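Long-range contacts in lovastatin nonaketide synthase, polyketide synthase component (Aspergillus terreus, PDB 7CPX), which builds the nonaketide backbone of the lovastatin precursor dihydromonacolin L from malonyl-CoA, working with the partner protein LovC: residues L30-D39 and F382-L393; L120-V131 and F168-D178. The protein carries 2 engineered substitutions. One frame throughout, in Å; residues are numbered along the deposited sequence.

Contact 1: residues L30-D39 and F382-L393; sequences LWELLQHPRD and FAVRHGVIPPNL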
loop_
_atom_site.group_PDB
_atom_site.type_symbol
_atom_site.label_atom_id
_atom_site.label_comp_id
_atom_site.label_asym_id
_atom_site.label_seq_id
_atom_site.Cartn_x
_atom_site.Cartn_y
_atom_site.Cartn_z
ATOM N N LEU A 30 -7.669 -44.267 12.592
ATOM C CA LEU A 30 -8.453 -43.414 13.477
ATOM C C LEU A 30 -8.834 -44.155 14.750
ATOM O O LEU A 30 -8.761 -43.595 15.849
ATOM C CB LEU A 30 -9.702 -42.915 12.752
ATOM C CG LEU A 30 -10.673 -42.077 13.586
ATOM C CD1 LEU A 30 -9.968 -40.884 14.202
ATOM C CD2 LEU A 30 -11.840 -41.618 12.733
ATOM N N TRP A 31 -9.247 -45.417 14.624
ATOM C CA TRP A 31 -9.590 -46.198 15.806
ATOM C C TRP A 31 -8.369 -46.430 16.683
ATOM O O TRP A 31 -8.451 -46.336 17.913
ATOM C CB TRP A 31 -10.207 -47.534 15.398
ATOM C CG TRP A 31 -10.358 -48.479 16.545
ATOM C CD1 TRP A 31 -9.886 -49.754 16.624
ATOM C CD2 TRP A 31 -11.013 -48.217 17.791
ATOM N NE1 TRP A 31 -10.214 -50.307 17.837
ATOM C CE2 TRP A 31 -10.906 -49.382 18.572
ATOM C CE3 TRP A 31 -11.681 -47.110 18.319
ATOM C CZ2 TRP A 31 -11.444 -49.473 19.853
ATOM C CZ3 TRP A 31 -12.215 -47.203 19.589
ATOM C CH2 TRP A 31 -12.093 -48.374 20.341
ATOM N N GLU A 32 -7.225 -46.741 16.067
ATOM C CA GLU A 32 -6.005 -46.925 16.844
ATOM C C GLU A 32 -5.660 -45.659 17.614
ATOM O O GLU A 32 -5.275 -45.717 18.787
ATOM C CB GLU A 32 -4.850 -47.324 15.926
ATOM C CG GLU A 32 -4.998 -48.701 15.306
ATOM C CD GLU A 32 -3.904 -49.007 14.302
ATOM O OE1 GLU A 32 -3.065 -48.119 14.046
ATOM O OE2 GLU A 32 -3.884 -50.136 13.769
ATOM N N LEU A 33 -5.795 -44.502 16.965
ATOM C CA LEU A 33 -5.543 -43.236 17.641
ATOM C C LEU A 33 -6.517 -43.030 18.795
ATOM O O LEU A 33 -6.115 -42.659 19.903
ATOM C CB LEU A 33 -5.649 -42.088 16.637
ATOM C CG LEU A 33 -5.683 -40.668 17.204
ATOM C CD1 LEU A 33 -4.440 -40.384 18.023
ATOM C CD2 LEU A 33 -5.824 -39.659 16.079
ATOM N N LEU A 34 -7.804 -43.276 18.553
ATOM C CA LEU A 34 -8.811 -43.001 19.573
ATOM C C LEU A 34 -8.621 -43.888 20.796
ATOM O O LEU A 34 -8.683 -43.405 21.932
ATOM C CB LEU A 34 -10.210 -43.180 18.989
ATOM C CG LEU A 34 -10.617 -42.133 17.949
ATOM C CD1 LEU A 34 -11.923 -42.519 17.281
ATOM C CD2 LEU A 34 -10.736 -40.759 18.583
ATOM N N GLN A 35 -8.390 -45.186 20.591
ATOM C CA GLN A 35 -8.186 -46.080 21.725
ATOM C C GLN A 35 -6.794 -45.945 22.326
ATOM O O GLN A 35 -6.588 -46.353 23.474
ATOM C CB GLN A 35 -8.431 -47.533 21.309
ATOM C CG GLN A 35 -7.382 -48.113 20.380
ATOM C CD GLN A 35 -7.709 -49.531 19.963
ATOM O OE1 GLN A 35 -8.608 -50.162 20.521
ATOM N NE2 GLN A 35 -6.983 -50.041 18.977
ATOM N N HIS A 36 -5.842 -45.389 21.581
ATOM C CA HIS A 36 -4.481 -45.148 22.060
ATOM C C HIS A 36 -4.104 -43.714 21.717
ATOM O O HIS A 36 -3.264 -43.465 20.843
ATOM C CB HIS A 36 -3.500 -46.147 21.448
ATOM C CG HIS A 36 -3.800 -47.571 21.798
ATOM N ND1 HIS A 36 -4.339 -47.937 23.012
ATOM C CD2 HIS A 36 -3.650 -48.716 21.091
ATOM C CE1 HIS A 36 -4.501 -49.248 23.041
ATOM N NE2 HIS A 36 -4.091 -49.744 21.888
ATOM N N PRO A 37 -4.709 -42.742 22.392
ATOM C CA PRO A 37 -4.522 -41.342 22.001
ATOM C C PRO A 37 -3.099 -40.858 22.222
ATOM O O PRO A 37 -2.369 -41.350 23.085
ATOM C CB PRO A 37 -5.510 -40.588 22.896
ATOM C CG PRO A 37 -5.698 -41.471 24.075
ATOM C CD PRO A 37 -5.603 -42.874 23.554
ATOM N N ARG A 38 -2.715 -39.875 21.412
ATOM C CA ARG A 38 -1.417 -39.228 21.503
ATOM C C ARG A 38 -1.613 -37.732 21.301
ATOM O O ARG A 38 -2.665 -37.279 20.842
ATOM C CB ARG A 38 -0.435 -39.799 20.472
ATOM C CG ARG A 38 -1.014 -39.923 19.072
ATOM C CD ARG A 38 0.006 -40.477 18.093
ATOM N NE ARG A 38 -0.571 -40.706 16.774
ATOM C CZ ARG A 38 -1.221 -41.806 16.419
ATOM N NH1 ARG A 38 -1.407 -42.806 17.266
ATOM N NH2 ARG A 38 -1.701 -41.905 15.183
ATOM N N ASP A 39 -0.582 -36.961 21.644
ATOM C CA ASP A 39 -0.652 -35.502 21.570
ATOM C C ASP A 39 -0.604 -35.097 20.100
ATOM O O ASP A 39 0.408 -34.633 19.572
ATOM C CB ASP A 39 0.484 -34.870 22.365
ATOM C CG ASP A 39 0.320 -33.373 22.522
ATOM O OD1 ASP A 39 -0.739 -32.846 22.122
ATOM O OD2 ASP A 39 1.249 -32.723 23.044
ATOM N N PHE A 382 -16.551 -47.312 16.132
ATOM C CA PHE A 382 -15.452 -48.247 16.338
ATOM C C PHE A 382 -15.527 -48.853 17.731
ATOM O O PHE A 382 -15.503 -50.079 17.895
ATOM C CB PHE A 382 -14.114 -47.536 16.136
ATOM C CG PHE A 382 -13.985 -46.843 14.812
ATOM C CD1 PHE A 382 -14.598 -47.354 13.682
ATOM C CD2 PHE A 382 -13.255 -45.675 14.699
ATOM C CE1 PHE A 382 -14.480 -46.716 12.466
ATOM C CE2 PHE A 382 -13.132 -45.031 13.487
ATOM C CZ PHE A 382 -13.747 -45.552 12.368
ATOM N N ALA A 383 -15.659 -47.997 18.744
ATOM C CA ALA A 383 -15.808 -48.470 20.114
ATOM C C ALA A 383 -16.845 -49.580 20.192
ATOM O O ALA A 383 -16.543 -50.710 20.591
ATOM C CB ALA A 383 -16.199 -47.305 21.023
ATOM N N VAL A 384 -18.079 -49.279 19.780
ATOM C CA VAL A 384 -19.150 -50.249 19.957
ATOM C C VAL A 384 -18.863 -51.507 19.151
ATOM O O VAL A 384 -19.295 -52.603 19.525
ATOM C CB VAL A 384 -20.510 -49.626 19.585
ATOM C CG1 VAL A 384 -20.843 -49.870 18.126
ATOM C CG2 VAL A 384 -21.608 -50.173 20.480
ATOM N N ARG A 385 -18.124 -51.381 18.046
ATOM C CA ARG A 385 -17.791 -52.559 17.255
ATOM C C ARG A 385 -16.686 -53.376 17.912
ATOM O O ARG A 385 -16.667 -54.606 17.790
ATOM C CB ARG A 385 -17.379 -52.149 15.842
ATOM C CG ARG A 385 -16.893 -53.306 14.984
ATOM C CD ARG A 385 -17.046 -53.000 13.504
ATOM N NE ARG A 385 -16.296 -51.812 13.106
ATOM C CZ ARG A 385 -15.164 -51.824 12.413
ATOM N NH1 ARG A 385 -14.612 -52.954 11.998
ATOM N NH2 ARG A 385 -14.570 -50.669 12.124
ATOM N N HIS A 386 -15.765 -52.716 18.611
ATOM C CA HIS A 386 -14.628 -53.384 19.226
ATOM C C HIS A 386 -14.796 -53.584 20.724
ATOM O O HIS A 386 -13.888 -54.114 21.370
ATOM C CB HIS A 386 -13.347 -52.592 18.951
ATOM C CG HIS A 386 -13.093 -52.347 17.496
ATOM N ND1 HIS A 386 -12.881 -53.369 16.596
ATOM C CD2 HIS A 386 -13.022 -51.198 16.784
ATOM C CE1 HIS A 386 -12.689 -52.860 15.392
ATOM N NE2 HIS A 386 -12.769 -51.544 15.479
ATOM N N GLY A 387 -15.929 -53.178 21.292
ATOM C CA GLY A 387 -16.157 -53.375 22.709
ATOM C C GLY A 387 -15.172 -52.668 23.606
ATOM O O GLY A 387 -14.992 -53.077 24.755
ATOM N N VAL A 388 -14.525 -51.617 23.112
ATOM C CA VAL A 388 -13.551 -50.850 23.878
ATOM C C VAL A 388 -14.054 -49.420 23.986
ATOM O O VAL A 388 -14.393 -48.798 22.972
ATOM C CB VAL A 388 -12.158 -50.889 23.224
ATOM C CG1 VAL A 388 -11.193 -49.989 23.979
ATOM C CG2 VAL A 388 -11.635 -52.315 23.169
ATOM N N ILE A 389 -14.100 -48.903 25.208
ATOM C CA ILE A 389 -14.472 -47.511 25.438
ATOM C C ILE A 389 -13.209 -46.666 25.321
ATOM O O ILE A 389 -12.372 -46.681 26.235
ATOM C CB ILE A 389 -15.156 -47.332 26.802
ATOM C CG1 ILE A 389 -16.547 -47.971 26.766
ATOM C CG2 ILE A 389 -15.240 -45.855 27.159
ATOM C CD1 ILE A 389 -17.337 -47.835 28.049
ATOM N N PRO A 390 -13.023 -45.923 24.231
ATOM C CA PRO A 390 -11.781 -45.180 24.068
ATOM C C PRO A 390 -11.646 -44.115 25.137
ATOM O O PRO A 390 -12.652 -43.564 25.620
ATOM C CB PRO A 390 -11.918 -44.563 22.669
ATOM C CG PRO A 390 -13.376 -44.524 22.415
ATOM C CD PRO A 390 -13.935 -45.726 23.092
ATOM N N PRO A 391 -10.422 -43.792 25.538
ATOM C CA PRO A 391 -10.211 -42.789 26.584
ATOM C C PRO A 391 -10.264 -41.375 26.018
ATOM O O PRO A 391 -10.484 -41.156 24.829
ATOM C CB PRO A 391 -8.817 -43.129 27.106
ATOM C CG PRO A 391 -8.115 -43.679 25.919
ATOM C CD PRO A 391 -9.155 -44.414 25.118
ATOM N N ASN A 392 -10.057 -40.408 26.907
ATOM C CA ASN A 392 -9.959 -39.000 26.551
ATOM C C ASN A 392 -8.574 -38.504 26.930
ATOM O O ASN A 392 -8.155 -38.637 28.085
ATOM C CB ASN A 392 -11.037 -38.179 27.256
ATOM C CG ASN A 392 -12.435 -38.609 26.872
ATOM O OD1 ASN A 392 -13.143 -37.900 26.157
ATOM N ND2 ASN A 392 -12.834 -39.787 27.333
ATOM N N LEU A 393 -7.865 -37.936 25.955
ATOM C CA LEU A 393 -6.466 -37.590 26.168
ATOM C C LEU A 393 -6.313 -36.490 27.213
ATOM O O LEU A 393 -5.406 -36.550 28.052
ATOM C CB LEU A 393 -5.831 -37.173 24.843
ATOM C CG LEU A 393 -4.344 -36.816 24.884
ATOM C CD1 LEU A 393 -3.522 -37.985 25.404
ATOM C CD2 LEU A 393 -3.862 -36.392 23.506
#

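Contact 2: residues L120-V131 and F168-D178; sequences LQGTSTAVYVGV and FDWHGPSMTID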
loop_
_atom_site.group_PDB
_atom_site.type_symbol
_atom_site.label_atom_id
_atom_site.label_comp_id
_atom_site.label_asym_id
_atom_site.label_seq_id
_atom_site.Cartn_x
_atom_site.Cartn_y
_atom_site.Cartn_z
ATOM N N LEU A 120 -22.779 -48.431 -7.710
ATOM C CA LEU A 120 -23.487 -47.249 -7.237
ATOM C C LEU A 120 -23.665 -46.203 -8.326
ATOM O O LEU A 120 -24.534 -45.334 -8.197
ATOM C CB LEU A 120 -22.741 -46.629 -6.056
ATOM C CG LEU A 120 -22.450 -47.562 -4.883
ATOM C CD1 LEU A 120 -21.536 -46.877 -3.887
ATOM C CD2 LEU A 120 -23.738 -47.999 -4.210
ATOM N N GLN A 121 -22.866 -46.263 -9.387
ATOM C CA GLN A 121 -22.963 -45.290 -10.465
ATOM C C GLN A 121 -24.368 -45.277 -11.047
ATOM O O GLN A 121 -24.849 -46.289 -11.567
ATOM C CB GLN A 121 -21.932 -45.616 -11.547
ATOM C CG GLN A 121 -22.146 -44.898 -12.868
ATOM C CD GLN A 121 -20.935 -44.989 -13.773
ATOM O OE1 GLN A 121 -19.882 -44.426 -13.478
ATOM N NE2 GLN A 121 -21.075 -45.708 -14.880
ATOM N N GLY A 122 -25.026 -44.123 -10.956
ATOM C CA GLY A 122 -26.367 -43.955 -11.471
ATOM C C GLY A 122 -27.477 -44.291 -10.501
ATOM O O GLY A 122 -28.653 -44.125 -10.852
ATOM N N THR A 123 -27.152 -44.755 -9.298
ATOM C CA THR A 123 -28.180 -45.111 -8.336
ATOM C C THR A 123 -28.693 -43.863 -7.621
ATOM O O THR A 123 -28.246 -42.739 -7.867
ATOM C CB THR A 123 -27.641 -46.121 -7.323
ATOM O OG1 THR A 123 -28.734 -46.731 -6.624
ATOM C CG2 THR A 123 -26.735 -45.437 -6.322
ATOM N N SER A 124 -29.647 -44.075 -6.716
ATOM C CA SER A 124 -30.289 -42.997 -5.980
ATOM C C SER A 124 -29.595 -42.695 -4.660
ATOM O O SER A 124 -30.249 -42.232 -3.717
ATOM C CB SER A 124 -31.758 -43.336 -5.725
ATOM O OG SER A 124 -32.406 -42.286 -5.030
ATOM N N THR A 125 -28.295 -42.953 -4.566
ATOM C CA THR A 125 -27.574 -42.698 -3.329
ATOM C C THR A 125 -27.628 -41.218 -2.981
ATOM O O THR A 125 -27.453 -40.355 -3.846
ATOM C CB THR A 125 -26.124 -43.157 -3.457
ATOM O OG1 THR A 125 -26.075 -44.586 -3.536
ATOM C CG2 THR A 125 -25.316 -42.691 -2.263
ATOM N N ALA A 126 -27.866 -40.929 -1.708
ATOM C CA ALA A 126 -27.938 -39.564 -1.219
ATOM C C ALA A 126 -26.597 -39.142 -0.637
ATOM O O ALA A 126 -25.725 -39.965 -0.362
ATOM C CB ALA A 126 -29.029 -39.432 -0.158
ATOM N N VAL A 127 -26.442 -37.837 -0.448
ATOM C CA VAL A 127 -25.252 -37.271 0.173
ATOM C C VAL A 127 -25.682 -36.147 1.099
ATOM O O VAL A 127 -26.524 -35.319 0.733
ATOM C CB VAL A 127 -24.245 -36.759 -0.871
ATOM C CG1 VAL A 127 -23.060 -36.120 -0.181
ATOM C CG2 VAL A 127 -23.790 -37.899 -1.748
ATOM N N TYR A 128 -25.107 -36.117 2.297
ATOM C CA TYR A 128 -25.406 -35.087 3.289
ATOM C C TYR A 128 -24.081 -34.729 3.951
ATOM O O TYR A 128 -23.544 -35.510 4.740
ATOM C CB TYR A 128 -26.432 -35.577 4.304
ATOM C CG TYR A 128 -27.782 -35.895 3.706
ATOM C CD1 TYR A 128 -28.021 -37.112 3.090
ATOM C CD2 TYR A 128 -28.818 -34.978 3.764
ATOM C CE1 TYR A 128 -29.251 -37.401 2.544
ATOM C CE2 TYR A 128 -30.050 -35.260 3.220
ATOM C CZ TYR A 128 -30.264 -36.472 2.612
ATOM O OH TYR A 128 -31.497 -36.749 2.070
ATOM N N VAL A 129 -23.554 -33.556 3.614
ATOM C CA VAL A 129 -22.230 -33.128 4.045
ATOM C C VAL A 129 -22.386 -31.999 5.050
ATOM O O VAL A 129 -23.088 -31.015 4.789
ATOM C CB VAL A 129 -21.369 -32.686 2.849
ATOM C CG1 VAL A 129 -19.972 -32.312 3.304
ATOM C CG2 VAL A 129 -21.302 -33.795 1.823
ATOM N N GLY A 130 -21.728 -32.144 6.195
ATOM C CA GLY A 130 -21.691 -31.106 7.199
ATOM C C GLY A 130 -20.401 -30.318 7.138
ATOM O O GLY A 130 -19.325 -30.833 7.458
ATOM N N VAL A 131 -20.496 -29.064 6.711
ATOM C CA VAL A 131 -19.349 -28.175 6.609
ATOM C C VAL A 131 -19.707 -26.857 7.272
ATOM O O VAL A 131 -20.790 -26.307 7.044
ATOM C CB VAL A 131 -18.927 -27.953 5.144
ATOM C CG1 VAL A 131 -18.619 -29.276 4.482
ATOM C CG2 VAL A 131 -20.017 -27.232 4.392
ATOM N N PHE A 168 -19.624 -39.706 -8.447
ATOM C CA PHE A 168 -20.136 -41.063 -8.327
ATOM C C PHE A 168 -21.425 -41.280 -9.106
ATOM O O PHE A 168 -21.998 -42.371 -9.028
ATOM C CB PHE A 168 -20.361 -41.412 -6.854
ATOM C CG PHE A 168 -19.107 -41.402 -6.029
ATOM C CD1 PHE A 168 -18.286 -42.512 -5.981
ATOM C CD2 PHE A 168 -18.751 -40.285 -5.298
ATOM C CE1 PHE A 168 -17.133 -42.510 -5.224
ATOM C CE2 PHE A 168 -17.600 -40.274 -4.537
ATOM C CZ PHE A 168 -16.788 -41.388 -4.500
ATOM N N ASP A 169 -21.895 -40.275 -9.845
ATOM C CA ASP A 169 -23.099 -40.408 -10.662
ATOM C C ASP A 169 -24.300 -40.787 -9.800
ATOM O O ASP A 169 -25.141 -41.599 -10.190
ATOM C CB ASP A 169 -22.887 -41.431 -11.780
ATOM C CG ASP A 169 -24.009 -41.430 -12.800
ATOM O OD1 ASP A 169 -25.001 -40.699 -12.601
ATOM O OD2 ASP A 169 -23.898 -42.163 -13.805
ATOM N N TRP A 170 -24.375 -40.200 -8.612
ATOM C CA TRP A 170 -25.481 -40.443 -7.702
ATOM C C TRP A 170 -26.618 -39.470 -7.978
ATOM O O TRP A 170 -26.401 -38.339 -8.420
ATOM C CB TRP A 170 -25.021 -40.312 -6.251
ATOM C CG TRP A 170 -24.053 -41.370 -5.839
ATOM C CD1 TRP A 170 -23.819 -42.554 -6.467
ATOM C CD2 TRP A 170 -23.182 -41.338 -4.707
ATOM N NE1 TRP A 170 -22.860 -43.266 -5.795
ATOM C CE2 TRP A 170 -22.452 -42.541 -4.708
ATOM C CE3 TRP A 170 -22.950 -40.412 -3.690
ATOM C CZ2 TRP A 170 -21.504 -42.837 -3.737
ATOM C CZ3 TRP A 170 -22.012 -40.709 -2.728
ATOM C CH2 TRP A 170 -21.300 -41.911 -2.757
ATOM N N HIS A 171 -27.841 -39.927 -7.713
ATOM C CA HIS A 171 -29.036 -39.142 -7.974
ATOM C C HIS A 171 -29.838 -38.834 -6.720
ATOM O O HIS A 171 -30.889 -38.193 -6.820
ATOM C CB HIS A 171 -29.932 -39.867 -8.986
ATOM C CG HIS A 171 -29.286 -40.076 -10.320
ATOM N ND1 HIS A 171 -28.307 -39.239 -10.810
ATOM C CD2 HIS A 171 -29.473 -41.029 -11.262
ATOM C CE1 HIS A 171 -27.921 -39.666 -11.999
ATOM N NE2 HIS A 171 -28.613 -40.750 -12.297
ATOM N N GLY A 172 -29.383 -39.267 -5.553
ATOM C CA GLY A 172 -30.070 -38.963 -4.322
ATOM C C GLY A 172 -29.808 -37.546 -3.870
ATOM O O GLY A 172 -29.003 -36.803 -4.451
ATOM N N PRO A 173 -30.496 -37.145 -2.804
ATOM C CA PRO A 173 -30.292 -35.796 -2.269
ATOM C C PRO A 173 -28.834 -35.563 -1.904
ATOM O O PRO A 173 -28.151 -36.455 -1.398
ATOM C CB PRO A 173 -31.199 -35.762 -1.036
ATOM C CG PRO A 173 -32.239 -36.780 -1.302
ATOM C CD PRO A 173 -31.583 -37.856 -2.111
ATOM N N SER A 174 -28.363 -34.348 -2.168
ATOM C CA SER A 174 -26.961 -33.973 -1.998
ATOM C C SER A 174 -26.844 -32.733 -1.126
ATOM O O SER A 174 -26.160 -31.764 -1.462
ATOM C CB SER A 174 -26.295 -33.741 -3.350
ATOM O OG SER A 174 -26.226 -34.943 -4.096
ATOM N N MET A 175 -27.529 -32.745 0.013
ATOM C CA MET A 175 -27.468 -31.614 0.925
ATOM C C MET A 175 -26.043 -31.384 1.408
ATOM O O MET A 175 -25.271 -32.326 1.603
ATOM C CB MET A 175 -28.371 -31.850 2.134
ATOM C CG MET A 175 -29.855 -31.812 1.852
ATOM S SD MET A 175 -30.389 -33.060 0.674
ATOM C CE MET A 175 -32.118 -33.211 1.117
ATOM N N THR A 176 -25.695 -30.116 1.592
ATOM C CA THR A 176 -24.513 -29.718 2.345
ATOM C C THR A 176 -25.004 -28.977 3.580
ATOM O O THR A 176 -25.400 -27.810 3.498
ATOM C CB THR A 176 -23.578 -28.843 1.520
ATOM O OG1 THR A 176 -23.137 -29.564 0.363
ATOM C CG2 THR A 176 -22.381 -28.441 2.360
ATOM N N ILE A 177 -24.978 -29.651 4.708
ATOM C CA ILE A 177 -25.554 -29.137 5.941
ATOM C C ILE A 177 -24.548 -28.236 6.632
ATOM O O ILE A 177 -23.333 -28.386 6.466
ATOM C CB ILE A 177 -25.981 -30.296 6.859
ATOM C CG1 ILE A 177 -26.869 -31.279 6.094
ATOM C CG2 ILE A 177 -26.703 -29.762 8.075
ATOM C CD1 ILE A 177 -28.083 -30.645 5.467
ATOM N N ASP A 178 -25.060 -27.285 7.408
ATOM C CA ASP A 178 -24.229 -26.438 8.260
ATOM C C ASP A 178 -25.055 -26.093 9.492
ATOM O O ASP A 178 -25.861 -25.158 9.465
ATOM C CB ASP A 178 -23.765 -25.186 7.527
ATOM C CG ASP A 178 -22.626 -24.484 8.239
ATOM O OD1 ASP A 178 -22.346 -24.837 9.403
ATOM O OD2 ASP A 178 -21.999 -23.592 7.632
#

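Contact 1: residues L30-D39 and F382-L393
Phe382 meets Trp31 where two ketosynthase helices, 27-35 and 369-386, pass at nearly a right angle (86° between the local axes). Phe382 CB lies over one face of the indole, toward its rim, and the phenyl ring turns its edge to Leu30, CE2 lying 3.7 Å from Leu30 CD2. One residue on, the backbone N of Ala383 approaches Trp31 CZ3. The imidazole of His386 then covers the pyrrole part of the same indole face in an offset stack, planes 22° apart and ring centroids 4.0 Å apart. The indole of Trp31 reaches across to this helix end because chi1 (170°) swings CG opposite the backbone N; Gln35 CD covers its other face. Past the turn at Gly387, Val388 CB sits in the plane of the six-membered ring, 3.7 Å from Trp31 CZ2. Pro390 puts CB 3.5 Å from the carbonyl O of Leu34, and Pro391 CG packs 3.5 Å from Pro37 CD. Leu393 closes the row with its CB 3.9 Å from Pro37 CB. No hydrogen bond links the two segments, so aromatic stacking and the fit of proline and leucine carbons hold the end of helix 369-386 and the chain after it against 30-39.

Contact 2: residues L120-V131 and F168-D178
Tyr128 and Met175 lie side by side on neighbouring parallel strands of the thiolase-fold ketosynthase, 126-131 and 174-177, the latter at one edge of its sheet within the chain. Their Met-aromatic contact is oblique: Met175 SD stands 4.2 Å from the Tyr128 ring centroid, 45° off the normal. The methionine chain bends at chi2 (61°), which lays SD and CE along the CE2 side of the ring, while the phenol OH meets Pro173 CB at 3.3 Å. Helix 183-196 covers this face through Leu190 and Gln194.

Before the strands, Trp170 is the hub. Thr125 CG2 sits over the centre of its six-membered ring in a CH-pi contact, 3.6 Å from the centroid; the torsion that sets CG2 opposite the backbone N of Thr125 makes this methyl the branch that faces the indole. Phe168 CB takes the opposite face. Val127 CG2 comes in the indole plane, 3.3 Å from Trp170 CE3, its side chain crossing that of Trp170 at about a right angle, and Leu120 runs alongside with CB near NE1.

Backbone bonds knit the rest, including His171 N to Thr123 O and Val129 N to Met175 O. The second subunit packs against this edge: Ile177 meets its own counterpart, and Arg280 of that subunit bonds Gln121 OE1. Asp178, next after Ile177, has its side chain about 8 Å from that of Cys181, the predicted ketosynthase nucleophile. At this end of the pairing, Val131 N donates to Ile177 O over 2.9 Å, with an N-H...O angle of 160°.

After strand 11-19 the chain runs through helix 27-35, whose end waits more than 340 residues for its partner. Meanwhile 120-131 leads into strand 126-131, an excursion through helices 151-155 and 159-168 follows, and 168-178 returns beside it: contact 2 closes this small loop first. The chain then adds much of the remaining ketosynthase before 382-393 comes back to 30-39 and contact 1 closes the large loop, with contact 2 wholly within it. The two do not touch, their nearest atoms lying about 14 Å apart. Contact 1 joins the N-terminal helix to the C-terminal half of the ketosynthase; contact 2 builds the strand pair at one edge of the sheet, facing the second subunit.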